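Local coordinates for dihydrodipicolinate synthase family protein (Sinorhizobium meliloti, PDB 4DNH) that is of unknown function but folds as a TIM barrel and probably belongs with the dihydrodipicolinate synthase-like proteins, at residues I5-E10 against E357-A362; D122-G127 against S158-A163. All blocks are in the same frame, centred on the assembly; numbering follows the deposited sequence.

Contact 1: residues I5-E10 against E357-A362; sequences IDLPIE and ELFRLA
Arg360 reaches Pro8 and Leu7 because its CG stands anti to its own carbonyl carbon (chi1 -54°) and the chain then runs extended from CG to NE, carrying the guanidinium from the helix to the strand. Leu7 comes to meet it from the opposite direction, its CG beside the backbone N (chi1 -63°). At the far end Arg360 NH2 donates to Pro8 O over 3.3 Å, a long but nearly straight bond. The oxygen lies in the guanidinium plane, yet the donor stands well above the carbonyl plane, away from the lone pairs. Water 1 closes a second path, donating to Pro8 O at 2.9 Å and accepting from Arg360 NH1 at 2.7 Å; the one carbonyl is thus gripped both directly and through water. Arg360 NH1 also forms a salt bridge with Glu357 OE1 at 2.9 Å, one helical turn back; OE1 offers its anti lone pair, and this bond, bent and tilted from the guanidinium plane, probably limits rotation together with the NH2 bond and water 1. Leu7 CD1 lies over one guanidinium face, offset toward its rim, and the same methyl touches Phe359 CD1 at 3.8 Å. Beside it Ile5 CG2 meets Phe359 CE1, also at 3.8 Å, completing an apolar patch next to the polar one. A leucine in place of Arg360 would probably leave Pro8 O without its direct donor and Glu357 without its charged mate. The strand and helix segments run at 124° to each other with axes 9.6 Å apart at closest approach. Strand 4-9 pairs with strand 12-17 in a two-stranded antiparallel hairpin whose Tyr16 also touches Leu7 and Arg360, while Met378 and Thr375 of helix 371-384 pack against the apolar patch beside helix 352-364.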
loop_
_atom_site.group_PDB
_atom_site.type_symbol
_atom_site.label_atom_id
_atom_site.label_comp_id
_atom_site.label_asym_id
_atom_site.label_seq_id
_atom_site.Cartn_x
_atom_site.Cartn_y
_atom_site.Cartn_z
ATOM N N ILE A 5 -1.578 30.702 0.401
ATOM C CA ILE A 5 -0.332 30.393 -0.315
ATOM C C ILE A 5 -0.519 30.520 -1.837
ATOM O O ILE A 5 -1.572 30.152 -2.377
ATOM C CB ILE A 5 0.229 28.996 0.088
ATOM C CG1 ILE A 5 1.547 28.693 -0.641
ATOM C CG2 ILE A 5 -0.797 27.887 -0.145
ATOM C CD1 ILE A 5 2.394 27.644 0.042
ATOM N N ASP A 6 0.488 31.059 -2.523
ATOM C CA ASP A 6 0.457 31.112 -3.989
ATOM C C ASP A 6 1.000 29.827 -4.600
ATOM O O ASP A 6 2.105 29.410 -4.292
ATOM C CB ASP A 6 1.202 32.336 -4.517
ATOM C CG ASP A 6 0.358 33.599 -4.475
ATOM O OD1 ASP A 6 -0.888 33.508 -4.361
ATOM O OD2 ASP A 6 0.942 34.692 -4.568
ATOM N N LEU A 7 0.200 29.203 -5.455
ATOM C CA LEU A 7 0.496 27.878 -5.999
ATOM C C LEU A 7 0.380 27.858 -7.511
ATOM O O LEU A 7 -0.402 28.626 -8.084
ATOM C CB LEU A 7 -0.441 26.827 -5.411
ATOM C CG LEU A 7 -0.400 26.551 -3.912
ATOM C CD1 LEU A 7 -1.477 25.533 -3.598
ATOM C CD2 LEU A 7 0.945 26.037 -3.408
ATOM N N PRO A 8 1.158 26.983 -8.168
ATOM C CA PRO A 8 1.109 26.918 -9.628
ATOM C C PRO A 8 -0.101 26.170 -10.182
ATOM O O PRO A 8 -0.410 25.064 -9.736
ATOM C CB PRO A 8 2.407 26.208 -10.010
ATOM C CG PRO A 8 2.891 25.528 -8.783
ATOM C CD PRO A 8 2.230 26.146 -7.590
ATOM N N ILE A 9 -0.790 26.826 -11.113
ATOM C CA ILE A 9 -1.815 26.219 -11.957
ATOM C C ILE A 9 -1.589 26.802 -13.340
ATOM O O ILE A 9 -1.380 28.014 -13.474
ATOM C CB ILE A 9 -3.269 26.610 -11.577
ATOM C CG1 ILE A 9 -3.394 27.055 -10.118
ATOM C CG2 ILE A 9 -4.243 25.489 -11.936
ATOM C CD1 ILE A 9 -4.764 27.597 -9.751
ATOM N N GLU A 10 -1.645 25.944 -14.359
ATOM C CA GLU A 10 -1.571 26.362 -15.772
ATOM C C GLU A 10 -0.398 27.321 -16.052
ATOM O O GLU A 10 -0.604 28.435 -16.544
ATOM C CB GLU A 10 -2.899 27.002 -16.235
ATOM C CG GLU A 10 -4.169 26.487 -15.556
ATOM C CD GLU A 10 -4.947 25.483 -16.388
ATOM O OE1 GLU A 10 -4.360 24.467 -16.816
ATOM O OE2 GLU A 10 -6.160 25.708 -16.602
ATOM N N GLU A 357 -1.234 20.504 -6.499
ATOM C CA GLU A 357 -2.619 20.022 -6.517
ATOM C C GLU A 357 -2.879 19.058 -5.361
ATOM O O GLU A 357 -3.893 19.177 -4.653
ATOM C CB GLU A 357 -3.013 19.421 -7.878
ATOM C CG GLU A 357 -4.430 18.836 -7.934
ATOM C CD GLU A 357 -5.562 19.879 -7.899
ATOM O OE1 GLU A 357 -5.279 21.084 -7.677
ATOM O OE2 GLU A 357 -6.754 19.487 -8.090
ATOM N N LEU A 358 -1.952 18.127 -5.167
ATOM C CA LEU A 358 -1.912 17.265 -3.985
ATOM C C LEU A 358 -2.114 18.052 -2.674
ATOM O O LEU A 358 -2.927 17.675 -1.846
ATOM C CB LEU A 358 -0.589 16.477 -3.950
ATOM C CG LEU A 358 -0.498 15.259 -3.022
ATOM C CD1 LEU A 358 0.543 14.269 -3.517
ATOM C CD2 LEU A 358 -0.165 15.686 -1.599
ATOM N N PHE A 359 -1.383 19.142 -2.499
ATOM C CA PHE A 359 -1.568 20.023 -1.342
ATOM C C PHE A 359 -3.011 20.562 -1.202
ATOM O O PHE A 359 -3.579 20.500 -0.107
ATOM C CB PHE A 359 -0.497 21.129 -1.374
ATOM C CG PHE A 359 -0.629 22.182 -0.303
ATOM C CD1 PHE A 359 -1.471 23.286 -0.485
ATOM C CD2 PHE A 359 0.140 22.113 0.856
ATOM C CE1 PHE A 359 -1.570 24.272 0.492
ATOM C CE2 PHE A 359 0.054 23.100 1.838
ATOM C CZ PHE A 359 -0.805 24.182 1.659
ATOM N N ARG A 360 -3.616 21.064 -2.284
ATOM C CA ARG A 360 -5.017 21.570 -2.218
ATOM C C ARG A 360 -6.013 20.486 -1.864
ATOM O O ARG A 360 -6.882 20.681 -1.018
ATOM C CB ARG A 360 -5.488 22.160 -3.537
ATOM C CG ARG A 360 -4.630 23.241 -4.156
ATOM C CD ARG A 360 -5.287 23.687 -5.451
ATOM N NE ARG A 360 -4.469 24.665 -6.135
ATOM C CZ ARG A 360 -3.491 24.371 -6.989
ATOM N NH1 ARG A 360 -3.207 23.107 -7.295
ATOM N NH2 ARG A 360 -2.803 25.354 -7.547
ATOM N N LEU A 361 -5.909 19.342 -2.533
ATOM C CA LEU A 361 -6.815 18.233 -2.254
ATOM C C LEU A 361 -6.582 17.681 -0.839
ATOM O O LEU A 361 -7.541 17.317 -0.151
ATOM C CB LEU A 361 -6.702 17.146 -3.321
ATOM C CG LEU A 361 -7.068 17.545 -4.767
ATOM C CD1 LEU A 361 -6.591 16.492 -5.744
ATOM C CD2 LEU A 361 -8.560 17.801 -4.955
ATOM N N ALA A 362 -5.324 17.657 -0.386
ATOM C CA ALA A 362 -5.026 17.283 1.018
ATOM C C ALA A 362 -5.655 18.258 2.014
ATOM O O ALA A 362 -6.219 17.837 3.026
ATOM C CB ALA A 362 -3.530 17.173 1.258
HETATM O O HOH W 1 -1.354 22.422 -9.153
#

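Contact 2: residues D122-G127 against S158-A163; sequences DHLAPG and SRALAA
The helix start whose Arg159 and Ala160 meet Pro126 is capped by Ser158 in the N-cap position: Ser158 OG accepts from Leu161 N at 3.2 Å with an N-H...O angle of 154°, satisfying an amide of the first turn. Across the contact itself the meeting is apolar. Arg159 lays its CB and CG against the proline ring, with Pro126 CG 3.9 Å from Arg159 CB. Beyond CG the arginine chain bends at chi2 and chi3, which turns the guanidinium away to partners outside the pair, a salt bridge from NE to Asp196 and a hydrogen bond from NH1 to the carbonyl of Gly88. The backbones come close at the next residue, with Pro126 CA 4.1 Å from Ala160 CA. That approach is compatible with the small side chain of Ala160. One turn further along the helix from Arg159, Pro126 CB lies 4.2 Å from Ala163 CB. Pro126 thus spans Arg159, Ala160 and Ala163, lying along the first turn. A second point of contact is Leu124, whose CD2 comes within 4.1 Å of Ala160 CB. Together the touching surfaces bury 219 Å². The loop 122-127 follows barrel strand 115-119 and precedes helix 132-148, whose Ala138 and Ile135 pack on Leu124 and Ala160 respectively. It rests on the short helix 159-164, which lies in the connection between strand 153-155 and helix 168-181. The contact therefore joins the connections that follow two adjacent barrel strands, at the protein surface, with helix 168-181 touching the Leu161 side.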
loop_
_atom_site.group_PDB
_atom_site.type_symbol
_atom_site.label_atom_id
_atom_site.label_comp_id
_atom_site.label_asym_id
_atom_site.label_seq_id
_atom_site.Cartn_x
_atom_site.Cartn_y
_atom_site.Cartn_z
ATOM N N ASP A 122 11.195 -11.539 -5.536
ATOM C CA ASP A 122 11.968 -10.375 -6.004
ATOM C C ASP A 122 13.510 -10.465 -5.998
ATOM O O ASP A 122 14.172 -9.609 -6.579
ATOM C CB ASP A 122 11.485 -9.071 -5.340
ATOM C CG ASP A 122 11.297 -9.201 -3.829
ATOM O OD1 ASP A 122 10.745 -10.216 -3.352
ATOM O OD2 ASP A 122 11.682 -8.259 -3.112
ATOM N N HIS A 123 14.086 -11.493 -5.372
ATOM C CA HIS A 123 15.539 -11.686 -5.463
ATOM C C HIS A 123 15.950 -12.491 -6.677
ATOM O O HIS A 123 17.130 -12.788 -6.866
ATOM C CB HIS A 123 16.093 -12.303 -4.182
ATOM C CG HIS A 123 15.614 -13.702 -3.931
ATOM N ND1 HIS A 123 14.406 -13.965 -3.414
ATOM C CD2 HIS A 123 16.223 -14.929 -4.155
ATOM C CE1 HIS A 123 14.245 -15.291 -3.309
ATOM N NE2 HIS A 123 15.360 -15.881 -3.765
ATOM N N LEU A 124 14.979 -12.848 -7.512
ATOM C CA LEU A 124 15.210 -13.698 -8.674
ATOM C C LEU A 124 14.833 -12.989 -9.973
ATOM O O LEU A 124 13.670 -12.632 -10.182
ATOM C CB LEU A 124 14.422 -15.000 -8.538
ATOM C CG LEU A 124 14.497 -16.027 -9.668
ATOM C CD1 LEU A 124 15.933 -16.486 -9.886
ATOM C CD2 LEU A 124 13.588 -17.212 -9.357
ATOM N N ALA A 125 15.832 -12.801 -10.835
ATOM C CA ALA A 125 15.668 -12.113 -12.114
ATOM C C ALA A 125 14.847 -12.974 -13.070
ATOM O O ALA A 125 15.157 -14.156 -13.244
ATOM C CB ALA A 125 17.035 -11.800 -12.715
ATOM N N PRO A 126 13.775 -12.402 -13.663
ATOM C CA PRO A 126 13.062 -13.089 -14.754
ATOM C C PRO A 126 14.054 -13.506 -15.833
ATOM O O PRO A 126 14.885 -12.697 -16.247
ATOM C CB PRO A 126 12.111 -12.014 -15.290
ATOM C CG PRO A 126 11.858 -11.124 -14.116
ATOM C CD PRO A 126 13.101 -11.149 -13.260
ATOM N N GLY A 127 13.993 -14.764 -16.255
ATOM C CA GLY A 127 15.009 -15.306 -17.147
ATOM C C GLY A 127 14.489 -16.324 -18.134
ATOM O O GLY A 127 13.518 -17.026 -17.849
ATOM N N SER A 158 4.791 -12.872 -8.443
ATOM C CA SER A 158 6.177 -13.145 -8.782
ATOM C C SER A 158 6.518 -12.780 -10.240
ATOM O O SER A 158 5.886 -13.267 -11.194
ATOM C CB SER A 158 6.485 -14.616 -8.464
ATOM O OG SER A 158 7.554 -15.149 -9.226
ATOM N N ARG A 159 7.516 -11.904 -10.381
ATOM C CA ARG A 159 8.028 -11.417 -11.672
ATOM C C ARG A 159 8.503 -12.617 -12.527
ATOM O O ARG A 159 8.141 -12.729 -13.690
ATOM C CB ARG A 159 9.205 -10.452 -11.400
ATOM C CG ARG A 159 9.158 -9.015 -11.936
ATOM C CD ARG A 159 8.029 -8.205 -11.318
ATOM N NE ARG A 159 8.290 -6.882 -10.690
ATOM C CZ ARG A 159 9.435 -6.196 -10.569
ATOM N NH1 ARG A 159 9.393 -5.026 -9.929
ATOM N NH2 ARG A 159 10.594 -6.640 -11.062
ATOM N N ALA A 160 9.281 -13.529 -11.933
ATOM C CA ALA A 160 9.889 -14.654 -12.665
ATOM C C ALA A 160 8.852 -15.664 -13.162
ATOM O O ALA A 160 9.021 -16.276 -14.230
ATOM C CB ALA A 160 10.925 -15.357 -11.801
ATOM N N LEU A 161 7.790 -15.833 -12.374
ATOM C CA LEU A 161 6.683 -16.716 -12.719
ATOM C C LEU A 161 5.834 -16.146 -13.869
ATOM O O LEU A 161 5.486 -16.885 -14.801
ATOM C CB LEU A 161 5.836 -17.036 -11.481
ATOM C CG LEU A 161 4.636 -17.984 -11.639
ATOM C CD1 LEU A 161 5.028 -19.408 -12.020
ATOM C CD2 LEU A 161 3.800 -17.981 -10.375
ATOM N N ALA A 162 5.543 -14.839 -13.831
ATOM C CA ALA A 162 4.822 -14.172 -14.939
ATOM C C ALA A 162 5.519 -14.322 -16.310
ATOM O O ALA A 162 4.863 -14.283 -17.345
ATOM C CB ALA A 162 4.561 -12.705 -14.624
ATOM N N ALA A 163 6.843 -14.494 -16.289
ATOM C CA ALA A 163 7.664 -14.690 -17.484
ATOM C C ALA A 163 7.930 -16.159 -17.809
ATOM O O ALA A 163 8.216 -16.496 -18.949
ATOM C CB ALA A 163 8.982 -13.946 -17.335
#

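Contacts 1 and 2 lie at distant parts of one chain, their centres 40 Å apart and their nearest atoms about 22 Å apart, without touching. Contact 2 is nested within the chain loop closed by contact 1. It belongs to the eight-stranded parallel barrel, joining the regions that follow strands 115-119 and 153-155, neighbours in the sheet. Contact 1 uses elements added to that barrel: an N-terminal antiparallel hairpin and helix 352-364 near the C-terminus. The two share no strand or helix. Contact 1 therefore brings the N-terminal hairpin against a helix of the C-terminal region, while contact 2 links successive beta-alpha units of the barrel.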